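Acyltransferase (Streptococcus pneumoniae, PDB 5UG1) probably transfers acetyl groups onto cell-wall peptidoglycan, using a serine-dependent catalytic domain that is captured here as a methylsulfonyl adduct. Local coordinates at residues Gly84-Leu89 with Tyr121-Asp126; Asn65-Tyr70 with Ala103-Ala108; Val13-Asn18 with Ile30-Ser35. One frame throughout, in Å; residues are numbered along the deposited sequence.

From the N terminus, contact 3 closes first: helix 12-16 is met again by strand 29-32 and the loop after it, so a short excursion through helix 18-24 is shut before the other contacts open. Contacts 2 and 1 cross. The chain opens contact 2 at Asn65-Tyr70 and contact 1 at Gly84-Leu89, then closes contact 2 at Ala103-Ala108 and contact 1 at Tyr121-Asp126. Contacts 1 and 3 lie at the two opposite edges of one five-stranded parallel sheet, about 18 Å apart between centres. Contacts 2 and 3 meet at the methanesulfonyl group, where Asn65 packs beside the backbone of Val34.

Contact 1. Residues Gly84-Leu89 with Tyr121-Asp126; sequences GHHMIL and YITIAD. With NA (sodium ion), chain C.
The beta-alpha-beta crossover formed by strand 86-90, helix 102-118 and edge strand 122-125 is closed here, where Met87, Ile88 and Leu89 pair in parallel with Ile122, Thr123 and Ile124. Four backbone hydrogen bonds zip the strands together, running from Met87 N to Tyr121 O, Thr123 N to Met87 O, Leu89 N to Thr123 O and Ala125 N to Leu89 O. The last is the shortest, at 2.8 Å between Ala125 N and Leu89 O.

His86 adds a bond of its own. With CG anti to the backbone N (chi1 -166°), its ring swings across to the partner strand, bringing NE2 within 2.6 Å of Thr123 OG1. One ring face lies over Tyr121 O, which stands 3.1 Å above the plane of the His86 ring, near its centre. ND1 is hydrogen-bonded to Pro175 O, so both ring nitrogens are engaged and the ring's rotation is fixed.

On one sheet face Leu89 CD1 touches Ile122 CG2 at 3.7 Å, and Met87 runs alongside Ile122; helix 70-80 covers these residues. On the other, Ile88 CG2 meets Ala125 CB at 3.8 Å beneath helix 150-171.

Ile122 O turns to the outer edge and binds a sodium ion at 2.4 Å (Ile122 O to sodium), with two waters and the carbonyls of Ala116 and Thr119 completing the site. The cation probably offsets the negative end of helix 102-118, coupling the end of the crossover helix to the edge strand it leads into.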
ATOM      1  N   GLY A  84       4.029   0.307 -18.819  1.00 25.03           N
ATOM      2  CA  GLY A  84       5.432   0.209 -18.488  1.00 28.92           C
ATOM      3  C   GLY A  84       5.733   0.070 -17.014  1.00 25.50           C
ATOM      4  O   GLY A  84       6.914   0.042 -16.639  1.00 22.57           O
ATOM      5  N   HIS A  85       4.710  -0.019 -16.172  1.00 22.30           N
ATOM      6  CA  HIS A  85       4.878  -0.081 -14.729  1.00 21.57           C
ATOM      7  C   HIS A  85       4.392  -1.415 -14.186  1.00 22.33           C
ATOM      8  O   HIS A  85       3.566  -2.098 -14.796  1.00 21.57           O
ATOM      9  CB  HIS A  85       4.119   1.057 -14.050  1.00 18.82           C
ATOM     10  CG  HIS A  85       4.611   2.419 -14.437  1.00 28.20           C
ATOM     11  ND1 HIS A  85       5.637   3.058 -13.769  1.00 27.86           N
ATOM     12  CD2 HIS A  85       4.226   3.259 -15.425  1.00 25.42           C
ATOM     13  CE1 HIS A  85       5.851   4.238 -14.324  1.00 29.03           C
ATOM     14  NE2 HIS A  85       5.010   4.382 -15.332  1.00 19.66           N
ATOM     15  N   HIS A  86       4.934  -1.783 -13.033  1.00 19.74           N
ATOM     16  CA  HIS A  86       4.371  -2.815 -12.183  1.00 19.59           C
ATOM     17  C   HIS A  86       3.838  -2.132 -10.934  1.00 26.35           C
ATOM     18  O   HIS A  86       4.414  -1.151 -10.459  1.00 24.87           O
ATOM     19  CB  HIS A  86       5.411  -3.874 -11.808  1.00 20.65           C
ATOM     20  CG  HIS A  86       4.816  -5.117 -11.209  1.00 23.76           C
ATOM     21  ND1 HIS A  86       4.596  -6.267 -11.939  1.00 24.18           N
ATOM     22  CD2 HIS A  86       4.404  -5.388  -9.948  1.00 23.71           C
ATOM     23  CE1 HIS A  86       4.071  -7.191 -11.152  1.00 24.22           C
ATOM     24  NE2 HIS A  86       3.941  -6.684  -9.940  1.00 24.09           N
ATOM     25  N   MET A  87       2.734  -2.638 -10.411  1.00 24.08           N
ATOM     26  CA  MET A  87       2.018  -1.976  -9.334  1.00 23.63           C
ATOM     27  C   MET A  87       1.881  -2.933  -8.166  1.00 22.73           C
ATOM     28  O   MET A  87       1.559  -4.104  -8.356  1.00 17.97           O
ATOM     29  CB  MET A  87       0.639  -1.516  -9.810  1.00 23.32           C
ATOM     30  CG  MET A  87      -0.169  -0.716  -8.831  1.00 31.72           C
ATOM     31  SD  MET A  87      -1.808  -0.399  -9.543  1.00 33.03           S
ATOM     32  CE  MET A  87      -1.913   1.336  -9.172  1.00 31.30           C
ATOM     33  N   ILE A  88       2.130  -2.433  -6.962  1.00 24.20           N
ATOM     34  CA  ILE A  88       1.944  -3.206  -5.738  1.00 29.40           C
ATOM     35  C   ILE A  88       0.833  -2.561  -4.918  1.00 24.86           C
ATOM     36  O   ILE A  88       0.855  -1.349  -4.682  1.00 18.38           O
ATOM     37  CB  ILE A  88       3.257  -3.296  -4.950  1.00 17.97           C
ATOM     38  CG1 ILE A  88       4.233  -4.153  -5.741  1.00 21.35           C
ATOM     39  CG2 ILE A  88       3.035  -3.857  -3.563  1.00 18.46           C
ATOM     40  CD1 ILE A  88       5.519  -4.234  -5.106  1.00 27.16           C
ATOM     41  N   LEU A  89      -0.144  -3.367  -4.495  1.00 24.89           N
ATOM     42  CA  LEU A  89      -1.271  -2.880  -3.706  1.00 22.03           C
ATOM     43  C   LEU A  89      -1.099  -3.320  -2.255  1.00 25.16           C
ATOM     44  O   LEU A  89      -0.977  -4.523  -1.979  1.00 22.27           O
ATOM     45  CB  LEU A  89      -2.593  -3.399  -4.278  1.00 24.07           C
ATOM     46  CG  LEU A  89      -2.797  -3.193  -5.782  1.00 24.36           C
ATOM     47  CD1 LEU A  89      -4.074  -3.882  -6.249  1.00 22.84           C
ATOM     48  CD2 LEU A  89      -2.813  -1.711  -6.148  1.00 21.26           C
ATOM     49  N   TYR A 121       0.579  -7.723 -14.007  1.00 19.28           N
ATOM     50  CA  TYR A 121       1.531  -6.683 -13.643  1.00 22.62           C
ATOM     51  C   TYR A 121       1.231  -6.061 -12.280  1.00 26.62           C
ATOM     52  O   TYR A 121       1.694  -4.942 -12.005  1.00 25.06           O
ATOM     53  CB  TYR A 121       1.573  -5.606 -14.725  1.00 20.47           C
ATOM     54  CG  TYR A 121       0.219  -5.141 -15.161  1.00 21.36           C
ATOM     55  CD1 TYR A 121      -0.439  -4.129 -14.489  1.00 20.40           C
ATOM     56  CD2 TYR A 121      -0.408  -5.720 -16.253  1.00 22.78           C
ATOM     57  CE1 TYR A 121      -1.686  -3.713 -14.893  1.00 22.16           C
ATOM     58  CE2 TYR A 121      -1.657  -5.322 -16.656  1.00 20.33           C
ATOM     59  CZ  TYR A 121      -2.289  -4.313 -15.992  1.00 20.95           C
ATOM     60  OH  TYR A 121      -3.541  -3.919 -16.416  1.00 21.60           O
ATOM     61  N   ILE A 122       0.482  -6.769 -11.425  1.00 21.25           N
ATOM     62  CA  ILE A 122       0.122  -6.311 -10.086  1.00 20.29           C
ATOM     63  C   ILE A 122       0.465  -7.392  -9.064  1.00 19.65           C
ATOM     64  O   ILE A 122       0.248  -8.581  -9.309  1.00 19.96           O
ATOM     65  CB  ILE A 122      -1.374  -5.945 -10.006  1.00 22.31           C
ATOM     66  CG1 ILE A 122      -1.687  -4.776 -10.948  1.00 20.58           C
ATOM     67  CG2 ILE A 122      -1.790  -5.638  -8.571  1.00 21.28           C
ATOM     68  CD1 ILE A 122      -3.041  -4.160 -10.710  1.00 22.51           C
ATOM     69  N   THR A 123       0.972  -6.970  -7.908  1.00 22.01           N
ATOM     70  CA  THR A 123       1.390  -7.847  -6.824  1.00 20.12           C
ATOM     71  C   THR A 123       0.790  -7.342  -5.517  1.00 25.22           C
ATOM     72  O   THR A 123       0.750  -6.132  -5.275  1.00 19.68           O
ATOM     73  CB  THR A 123       2.942  -7.879  -6.710  1.00 21.57           C
ATOM     74  OG1 THR A 123       3.524  -8.346  -7.941  1.00 26.34           O
ATOM     75  CG2 THR A 123       3.391  -8.753  -5.543  1.00 22.70           C
ATOM     76  N   ILE A 124       0.341  -8.275  -4.653  1.00 28.04           N
ATOM     77  CA  ILE A 124      -0.262  -7.907  -3.373  1.00 27.48           C
ATOM     78  C   ILE A 124       0.829  -7.761  -2.319  1.00 24.45           C
ATOM     79  O   ILE A 124       1.828  -8.489  -2.329  1.00 23.30           O
ATOM     80  CB  ILE A 124      -1.321  -8.940  -2.937  1.00 25.25           C
ATOM     81  CG1 ILE A 124      -2.331  -8.305  -1.963  1.00 19.19           C
ATOM     82  CG2 ILE A 124      -0.663 -10.171  -2.300  1.00 25.90           C
ATOM     83  CD1 ILE A 124      -3.163  -7.201  -2.598  1.00 20.39           C
ATOM     84  N   ALA A 125       0.647  -6.787  -1.429  1.00 24.38           N
ATOM     85  CA  ALA A 125       1.392  -6.663  -0.176  1.00 28.00           C
ATOM     86  C   ALA A 125       0.341  -6.677   0.932  1.00 28.27           C
ATOM     87  O   ALA A 125      -0.264  -5.639   1.228  1.00 24.72           O
ATOM     88  CB  ALA A 125       2.237  -5.392  -0.148  1.00 22.80           C
ATOM     89  N   ASP A 126       0.118  -7.848   1.542  1.00 28.20           N
ATOM     90  CA  ASP A 126      -1.094  -8.086   2.338  1.00 24.62           C
ATOM     91  C   ASP A 126      -0.875  -7.690   3.801  1.00 27.99           C
ATOM     92  O   ASP A 126      -0.837  -8.516   4.723  1.00 23.19           O
ATOM     93  CB  ASP A 126      -1.538  -9.534   2.213  1.00 22.05           C
ATOM     94  CG  ASP A 126      -3.029  -9.700   2.449  1.00 23.34           C
ATOM     95  OD1 ASP A 126      -3.645  -8.787   3.047  1.00 23.21           O
ATOM     96  OD2 ASP A 126      -3.590 -10.739   2.026  1.00 25.39           O
TER
HETATM   97 NA    NA C 702      -0.782 -10.464 -10.266  1.00 22.54          NA
HETATM   98  O   HOH W   1      -0.159 -11.713  -8.350  1.00 22.45           O
HETATM   99  O   HOH W   2      -1.668 -12.260 -11.571  1.00 16.28           O

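Contact 2. Residues Asn65-Tyr70 with Ala103-Ala108; sequences NNPENY and AIVEKA. With 03S (methanesulfonic acid), chain B.
Tyr70 lays one face of its ring over the Lys107-Ala108 backbone of helix 102-118. Ala108 CA sits 4.0 Å from the Tyr70 ring centroid and 29° off the ring normal, a CH-pi contact made over the face. The first torsion wedges CG between the backbone N and the carbonyl carbon (chi1 69°), and this carries the ring across to the opposing helix. At the root of the side chain Tyr70 CB presses on Ala108 CB at 3.5 Å. At the far end the phenol oxygen rests on aliphatic carbon, with Tyr70 OH 3.4 Å from Lys107 CB, while the extended lysine chain runs on past it.

Pro67 supplies the second half of the interface. Its CB is shared between two branched side chains, lying 3.9 Å from both Ile104 CG2 and Val105 CG2. The same Ile104 methyl also touches Tyr70 CD1 and approaches the backbone, where Ile104 CG2 is 3.4 Å from Pro67 O. That carbonyl lies at the edge of the Tyr70 ring, in its plane, and accepts a weak hydrogen bond from Tyr70 N within the same turn.

Asn65, a few residues beyond strand 57-61, lies on the active-site side of this loop: ND2 gives a weak hydrogen bond to sulfonyl O12, consistent with the oxyanion-hole asparagine of SGNH-type esterases. After strand 57-61 the loop passes the pocket, and its far end, entering helix 70-80, leans on helix 102-118, whose Val105 also reaches Pro92 and Glu94 in the loop after strand 86-90.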
ATOM      1  N   ASN A  65      -8.361   5.109   4.753  1.00 30.27           N
ATOM      2  CA  ASN A  65      -9.067   6.391   4.748  1.00 35.67           C
ATOM      3  C   ASN A  65     -10.161   6.415   3.677  1.00 27.28           C
ATOM      4  O   ASN A  65      -9.892   6.164   2.574  1.00 29.49           O
ATOM      5  CB  ASN A  65      -8.093   7.520   4.447  1.00 38.70           C
ATOM      6  CG  ASN A  65      -7.252   7.916   5.613  1.00 46.12           C
ATOM      7  OD1 ASN A  65      -7.592   7.687   6.756  1.00 48.42           O
ATOM      8  ND2 ASN A  65      -6.132   8.536   5.322  1.00 52.23           N
ATOM      9  N   ASN A  66     -11.381   6.740   4.022  1.00 30.27           N
ATOM     10  CA  ASN A  66     -12.457   6.817   3.054  1.00 32.23           C
ATOM     11  C   ASN A  66     -12.714   5.487   2.313  1.00 26.22           C
ATOM     12  O   ASN A  66     -12.652   5.456   1.131  1.00 28.91           O
ATOM     13  CB  ASN A  66     -12.103   7.931   2.045  1.00 42.65           C
ATOM     14  CG  ASN A  66     -12.474   9.308   2.515  1.00 59.61           C
ATOM     15  OD1 ASN A  66     -12.694   9.541   3.686  1.00 69.76           O
ATOM     16  ND2 ASN A  66     -12.557  10.240   1.584  1.00 63.48           N
ATOM     17  N   PRO A  67     -12.959   4.379   2.996  1.00 25.37           N
ATOM     18  CA  PRO A  67     -12.996   3.088   2.299  1.00 24.26           C
ATOM     19  C   PRO A  67     -14.268   2.854   1.499  1.00 24.71           C
ATOM     20  O   PRO A  67     -14.317   1.887   0.730  1.00 24.00           O
ATOM     21  CB  PRO A  67     -12.875   2.075   3.444  1.00 24.85           C
ATOM     22  CG  PRO A  67     -13.651   2.761   4.581  1.00 26.83           C
ATOM     23  CD  PRO A  67     -13.348   4.250   4.417  1.00 27.04           C
ATOM     24  N   GLU A  68     -15.287   3.704   1.648  1.00 26.15           N
ATOM     25  CA  GLU A  68     -16.617   3.363   1.145  1.00 27.12           C
ATOM     26  C   GLU A  68     -16.613   3.117  -0.362  1.00 30.16           C
ATOM     27  O   GLU A  68     -17.294   2.206  -0.849  1.00 26.46           O
ATOM     28  CB  GLU A  68     -17.614   4.465   1.510  1.00 29.04           C
ATOM     29  CG  GLU A  68     -19.067   4.129   1.176  1.00 43.67           C
ATOM     30  CD  GLU A  68     -19.491   4.579  -0.227  1.00 46.41           C
ATOM     31  OE1 GLU A  68     -18.815   5.459  -0.822  1.00 43.12           O
ATOM     32  OE2 GLU A  68     -20.516   4.054  -0.724  1.00 47.83           O
ATOM     33  N   ASN A  69     -15.848   3.910  -1.121  1.00 27.09           N
ATOM     34  CA  ASN A  69     -15.830   3.804  -2.578  1.00 24.44           C
ATOM     35  C   ASN A  69     -14.743   2.859  -3.087  1.00 23.89           C
ATOM     36  O   ASN A  69     -14.216   3.070  -4.187  1.00 26.24           O
ATOM     37  CB  ASN A  69     -15.670   5.189  -3.208  1.00 24.58           C
ATOM     38  CG  ASN A  69     -16.266   5.270  -4.617  1.00 31.17           C
ATOM     39  OD1 ASN A  69     -17.189   4.530  -4.954  1.00 25.76           O
ATOM     40  ND2 ASN A  69     -15.734   6.168  -5.440  1.00 24.63           N
ATOM     41  N   TYR A  70     -14.400   1.811  -2.325  1.00 22.57           N
ATOM     42  CA  TYR A  70     -13.219   1.012  -2.663  1.00 21.28           C
ATOM     43  C   TYR A  70     -13.351   0.353  -4.032  1.00 23.91           C
ATOM     44  O   TYR A  70     -12.362   0.255  -4.771  1.00 24.31           O
ATOM     45  CB  TYR A  70     -12.953  -0.052  -1.599  1.00 21.43           C
ATOM     46  CG  TYR A  70     -13.992  -1.137  -1.570  1.00 24.85           C
ATOM     47  CD1 TYR A  70     -15.132  -1.000  -0.790  1.00 29.25           C
ATOM     48  CD2 TYR A  70     -13.843  -2.302  -2.326  1.00 26.31           C
ATOM     49  CE1 TYR A  70     -16.100  -1.983  -0.765  1.00 30.61           C
ATOM     50  CE2 TYR A  70     -14.804  -3.287  -2.310  1.00 23.72           C
ATOM     51  CZ  TYR A  70     -15.934  -3.122  -1.528  1.00 26.52           C
ATOM     52  OH  TYR A  70     -16.913  -4.093  -1.486  1.00 29.27           O
ATOM     53  N   ALA A 103     -16.359  -3.745   8.094  1.00 23.84           N
ATOM     54  CA  ALA A 103     -16.724  -4.691   7.045  1.00 26.50           C
ATOM     55  C   ALA A 103     -16.364  -4.162   5.662  1.00 24.13           C
ATOM     56  O   ALA A 103     -16.066  -4.950   4.754  1.00 28.91           O
ATOM     57  CB  ALA A 103     -18.213  -5.017   7.140  1.00 26.98           C
ATOM     58  N   ILE A 104     -16.365  -2.837   5.494  1.00 26.82           N
ATOM     59  CA  ILE A 104     -15.965  -2.219   4.232  1.00 23.50           C
ATOM     60  C   ILE A 104     -14.461  -2.354   4.022  1.00 26.56           C
ATOM     61  O   ILE A 104     -13.997  -2.703   2.929  1.00 29.31           O
ATOM     62  CB  ILE A 104     -16.395  -0.742   4.212  1.00 24.22           C
ATOM     63  CG1 ILE A 104     -17.885  -0.621   4.518  1.00 30.93           C
ATOM     64  CG2 ILE A 104     -16.060  -0.090   2.872  1.00 24.36           C
ATOM     65  CD1 ILE A 104     -18.300   0.775   4.808  1.00 31.94           C
ATOM     66  N   VAL A 105     -13.671  -2.031   5.047  1.00 22.89           N
ATOM     67  CA  VAL A 105     -12.226  -2.172   4.913  1.00 19.84           C
ATOM     68  C   VAL A 105     -11.878  -3.608   4.581  1.00 24.12           C
ATOM     69  O   VAL A 105     -11.003  -3.876   3.751  1.00 21.31           O
ATOM     70  CB  VAL A 105     -11.509  -1.705   6.190  1.00 20.70           C
ATOM     71  CG1 VAL A 105     -10.028  -1.938   6.046  1.00 18.86           C
ATOM     72  CG2 VAL A 105     -11.787  -0.232   6.446  1.00 19.96           C
ATOM     73  N   GLU A 106     -12.571  -4.554   5.217  1.00 23.22           N
ATOM     74  CA  GLU A 106     -12.341  -5.959   4.930  1.00 22.95           C
ATOM     75  C   GLU A 106     -12.687  -6.264   3.483  1.00 26.05           C
ATOM     76  O   GLU A 106     -11.894  -6.876   2.764  1.00 20.87           O
ATOM     77  CB  GLU A 106     -13.148  -6.829   5.898  1.00 25.11           C
ATOM     78  CG  GLU A 106     -12.535  -6.888   7.311  1.00 21.87           C
ATOM     79  CD  GLU A 106     -11.129  -7.470   7.282  1.00 26.15           C
ATOM     80  OE1 GLU A 106     -10.992  -8.664   6.953  1.00 30.93           O
ATOM     81  OE2 GLU A 106     -10.155  -6.741   7.556  1.00 21.49           O
ATOM     82  N   LYS A 107     -13.858  -5.806   3.029  1.00 22.09           N
ATOM     83  CA  LYS A 107     -14.225  -5.970   1.626  1.00 22.71           C
ATOM     84  C   LYS A 107     -13.185  -5.339   0.704  1.00 24.98           C
ATOM     85  O   LYS A 107     -12.851  -5.904  -0.342  1.00 30.41           O
ATOM     86  CB  LYS A 107     -15.614  -5.373   1.368  1.00 24.25           C
ATOM     87  CG  LYS A 107     -16.793  -6.250   1.839  1.00 32.85           C
ATOM     88  CD  LYS A 107     -18.130  -5.481   1.786  1.00 28.11           C
ATOM     89  CE  LYS A 107     -19.300  -6.305   2.295  1.00 51.24           C
ATOM     90  NZ  LYS A 107     -20.607  -5.752   1.824  1.00 58.81           N
ATOM     91  N   ALA A 108     -12.646  -4.175   1.076  1.00 20.56           N
ATOM     92  CA  ALA A 108     -11.653  -3.525   0.220  1.00 22.57           C
ATOM     93  C   ALA A 108     -10.397  -4.377   0.105  1.00 22.82           C
ATOM     94  O   ALA A 108      -9.896  -4.624  -0.998  1.00 23.57           O
ATOM     95  CB  ALA A 108     -11.313  -2.130   0.752  1.00 19.58           C
TER
HETATM   96  S10 03S B 701      -4.115   7.498   8.314  1.00 65.06           S
HETATM   97  O11 03S B 701      -4.615   6.232   8.895  1.00 66.36           O
HETATM   98  O12 03S B 701      -4.251   7.454   6.841  1.00 66.70           O
HETATM   99  C13 03S B 701      -4.999   8.771   8.914  1.00 61.02           C

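Contact 3. Residues Val13-Asn18 with Ile30-Ser35; sequences VALRAN and INAQVS. With 03S (methanesulfonic acid), chain B.
This is a small apolar helix-on-strand contact at one edge of the parallel sheet, where Ala14 and Leu15 of helix 12-16 pack against Ala32 of edge strand 29-32. Ala32 CB is set against the helix backbone, 3.7 Å from Leu15 N, and meets the methyl of Ala14 as well.

Leu15 then spreads its two branches along the other chain segment. Its chi1 (-178°) sends the side chain toward the strand, and chi2 (61°) turns Leu15 CD1 to 3.4 Å from Ala32 O and Leu15 CD2 to 3.8 Å from Val34 CG2. Farther along the chain, at the start of helix 18-24, Asn18 OD1 rests 3.7 Å from Ile30 CG2.

The two segments converge on the methanesulfonyl group: Val34 O lies 3.4 Å from sulfonyl O12, and Val13 CG2 lies 3.7 Å from O11. Ser12 N, at the start of the helix, hydrogen-bonds the same group, and Asp11 OD1 weakly accepts from the N-H groups of Val13 and Ala14. The Gly10-Asp11-Ser12 sequence between the first strand and a short helix matches the first conserved block of SGNH (GDSL) hydrolases, with Ser12 the probable nucleophile of a Ser12-His145-Asp142 triad.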
ATOM      1  N   VAL A  13      -0.639   5.514   7.593  1.00 24.92           N
ATOM      2  CA  VAL A  13      -0.093   4.277   8.077  1.00 24.23           C
ATOM      3  C   VAL A  13       1.308   4.051   7.500  1.00 25.84           C
ATOM      4  O   VAL A  13       2.226   3.747   8.207  1.00 21.10           O
ATOM      5  CB  VAL A  13      -1.037   3.092   7.837  1.00 22.71           C
ATOM      6  CG1 VAL A  13      -0.453   1.817   8.370  1.00 19.18           C
ATOM      7  CG2 VAL A  13      -2.352   3.347   8.508  1.00 24.52           C
ATOM      8  N   ALA A  14       1.422   4.224   6.197  1.00 24.07           N
ATOM      9  CA  ALA A  14       2.701   4.224   5.538  1.00 21.77           C
ATOM     10  C   ALA A  14       3.622   5.317   6.099  1.00 23.71           C
ATOM     11  O   ALA A  14       4.782   5.071   6.336  1.00 21.60           O
ATOM     12  CB  ALA A  14       2.544   4.361   4.060  1.00 20.77           C
ATOM     13  N   LEU A  15       3.071   6.495   6.354  1.00 23.27           N
ATOM     14  CA  LEU A  15       3.892   7.579   6.876  1.00 23.64           C
ATOM     15  C   LEU A  15       4.442   7.223   8.251  1.00 30.67           C
ATOM     16  O   LEU A  15       5.579   7.580   8.592  1.00 31.04           O
ATOM     17  CB  LEU A  15       3.082   8.868   6.932  1.00 21.19           C
ATOM     18  CG  LEU A  15       3.888  10.075   7.414  1.00 26.89           C
ATOM     19  CD1 LEU A  15       5.049  10.365   6.476  1.00 23.50           C
ATOM     20  CD2 LEU A  15       3.009  11.315   7.606  1.00 30.74           C
ATOM     21  N   ARG A  16       3.654   6.495   9.043  1.00 28.76           N
ATOM     22  CA  ARG A  16       4.119   6.046  10.349  1.00 26.47           C
ATOM     23  C   ARG A  16       5.300   5.088  10.222  1.00 26.21           C
ATOM     24  O   ARG A  16       6.171   5.053  11.096  1.00 25.37           O
ATOM     25  CB  ARG A  16       2.950   5.397  11.094  1.00 26.70           C
ATOM     26  CG  ARG A  16       3.155   5.180  12.591  1.00 30.32           C
ATOM     27  CD  ARG A  16       1.870   4.612  13.203  1.00 31.23           C
ATOM     28  NE  ARG A  16       1.983   4.278  14.621  1.00 24.98           N
ATOM     29  CZ  ARG A  16       1.901   5.168  15.602  1.00 29.64           C
ATOM     30  NH1 ARG A  16       1.717   6.450  15.308  1.00 30.05           N
ATOM     31  NH2 ARG A  16       1.997   4.783  16.873  1.00 28.45           N
ATOM     32  N   ALA A  17       5.357   4.316   9.136  1.00 26.47           N
ATOM     33  CA  ALA A  17       6.448   3.384   8.887  1.00 22.24           C
ATOM     34  C   ALA A  17       7.549   3.982   8.016  1.00 25.32           C
ATOM     35  O   ALA A  17       8.339   3.229   7.435  1.00 26.33           O
ATOM     36  CB  ALA A  17       5.904   2.104   8.240  1.00 19.27           C
ATOM     37  N   ASN A  18       7.611   5.313   7.913  1.00 27.29           N
ATOM     38  CA  ASN A  18       8.526   5.976   6.983  1.00 24.85           C
ATOM     39  C   ASN A  18       9.975   5.516   7.175  1.00 30.22           C
ATOM     40  O   ASN A  18      10.633   5.068   6.232  1.00 28.30           O
ATOM     41  CB  ASN A  18       8.410   7.496   7.163  1.00 31.26           C
ATOM     42  CG  ASN A  18       9.328   8.270   6.251  1.00 45.40           C
ATOM     43  OD1 ASN A  18       9.420   7.992   5.054  1.00 53.91           O
ATOM     44  ND2 ASN A  18      10.027   9.248   6.813  1.00 52.11           N
ATOM     45  N   ILE A  30       9.746   7.350  -0.962  1.00 22.26           N
ATOM     46  CA  ILE A  30       8.595   7.178  -0.087  1.00 23.79           C
ATOM     47  C   ILE A  30       7.843   8.501  -0.102  1.00 25.36           C
ATOM     48  O   ILE A  30       8.343   9.514   0.398  1.00 25.85           O
ATOM     49  CB  ILE A  30       9.009   6.771   1.337  1.00 29.50           C
ATOM     50  CG1 ILE A  30      10.006   5.604   1.314  1.00 26.40           C
ATOM     51  CG2 ILE A  30       7.792   6.364   2.168  1.00 25.81           C
ATOM     52  CD1 ILE A  30       9.426   4.302   0.804  1.00 25.14           C
ATOM     53  N   ASN A  31       6.662   8.509  -0.717  1.00 21.06           N
ATOM     54  CA  ASN A  31       5.820   9.702  -0.793  1.00 23.40           C
ATOM     55  C   ASN A  31       4.528   9.368  -0.048  1.00 25.26           C
ATOM     56  O   ASN A  31       3.542   8.924  -0.639  1.00 26.88           O
ATOM     57  CB  ASN A  31       5.603  10.109  -2.266  1.00 25.17           C
ATOM     58  CG  ASN A  31       4.580  11.224  -2.438  1.00 46.75           C
ATOM     59  OD1 ASN A  31       4.209  11.921  -1.487  1.00 52.46           O
ATOM     60  ND2 ASN A  31       4.117  11.399  -3.674  1.00 55.83           N
ATOM     61  N   ALA A  32       4.538   9.567   1.269  1.00 26.47           N
ATOM     62  CA  ALA A  32       3.402   9.222   2.114  1.00 25.73           C
ATOM     63  C   ALA A  32       2.992  10.441   2.916  1.00 28.15           C
ATOM     64  O   ALA A  32       3.848  11.203   3.373  1.00 35.43           O
ATOM     65  CB  ALA A  32       3.728   8.051   3.062  1.00 18.46           C
ATOM     66  N   GLN A  33       1.701  10.670   3.038  1.00 26.47           N
ATOM     67  CA  GLN A  33       1.166  11.818   3.759  1.00 25.40           C
ATOM     68  C   GLN A  33      -0.093  11.467   4.520  1.00 25.46           C
ATOM     69  O   GLN A  33      -0.735  10.499   4.241  1.00 28.52           O
ATOM     70  CB  GLN A  33       0.839  12.976   2.815  1.00 41.43           C
ATOM     71  CG  GLN A  33       1.867  13.257   1.760  1.00 43.74           C
ATOM     72  CD  GLN A  33       1.337  14.170   0.709  1.00 54.97           C
ATOM     73  OE1 GLN A  33       1.110  15.353   0.955  1.00 62.61           O
ATOM     74  NE2 GLN A  33       1.118  13.639  -0.468  1.00 57.29           N
ATOM     75  N   VAL A  34      -0.447  12.288   5.474  1.00 27.76           N
ATOM     76  CA  VAL A  34      -1.485  11.944   6.414  1.00 40.40           C
ATOM     77  C   VAL A  34      -2.853  11.650   5.825  1.00 41.90           C
ATOM     78  O   VAL A  34      -3.423  10.645   6.129  1.00 43.33           O
ATOM     79  CB  VAL A  34      -1.620  12.969   7.551  1.00 41.13           C
ATOM     80  CG1 VAL A  34      -2.634  12.488   8.546  1.00 42.34           C
ATOM     81  CG2 VAL A  34      -0.288  13.196   8.221  1.00 36.99           C
ATOM     82  N   SER A  35      -3.357  12.525   4.996  1.00 30.75           N
ATOM     83  CA  SER A  35      -4.699  12.373   4.487  1.00 36.70           C
ATOM     84  C   SER A  35      -4.867  11.684   3.146  1.00 34.11           C
ATOM     85  O   SER A  35      -5.892  11.750   2.553  1.00 40.72           O
ATOM     86  CB  SER A  35      -5.345  13.729   4.390  1.00 44.41           C
ATOM     87  OG  SER A  35      -5.794  14.080   5.646  1.00 61.68           O
TER
HETATM   88  S10 03S B 701      -4.115   7.498   8.314  1.00 65.06           S
HETATM   89  O11 03S B 701      -4.615   6.232   8.895  1.00 66.36           O
HETATM   90  O12 03S B 701      -4.251   7.454   6.841  1.00 66.70           O
HETATM   91  C13 03S B 701      -4.999   8.771   8.914  1.00 61.02           C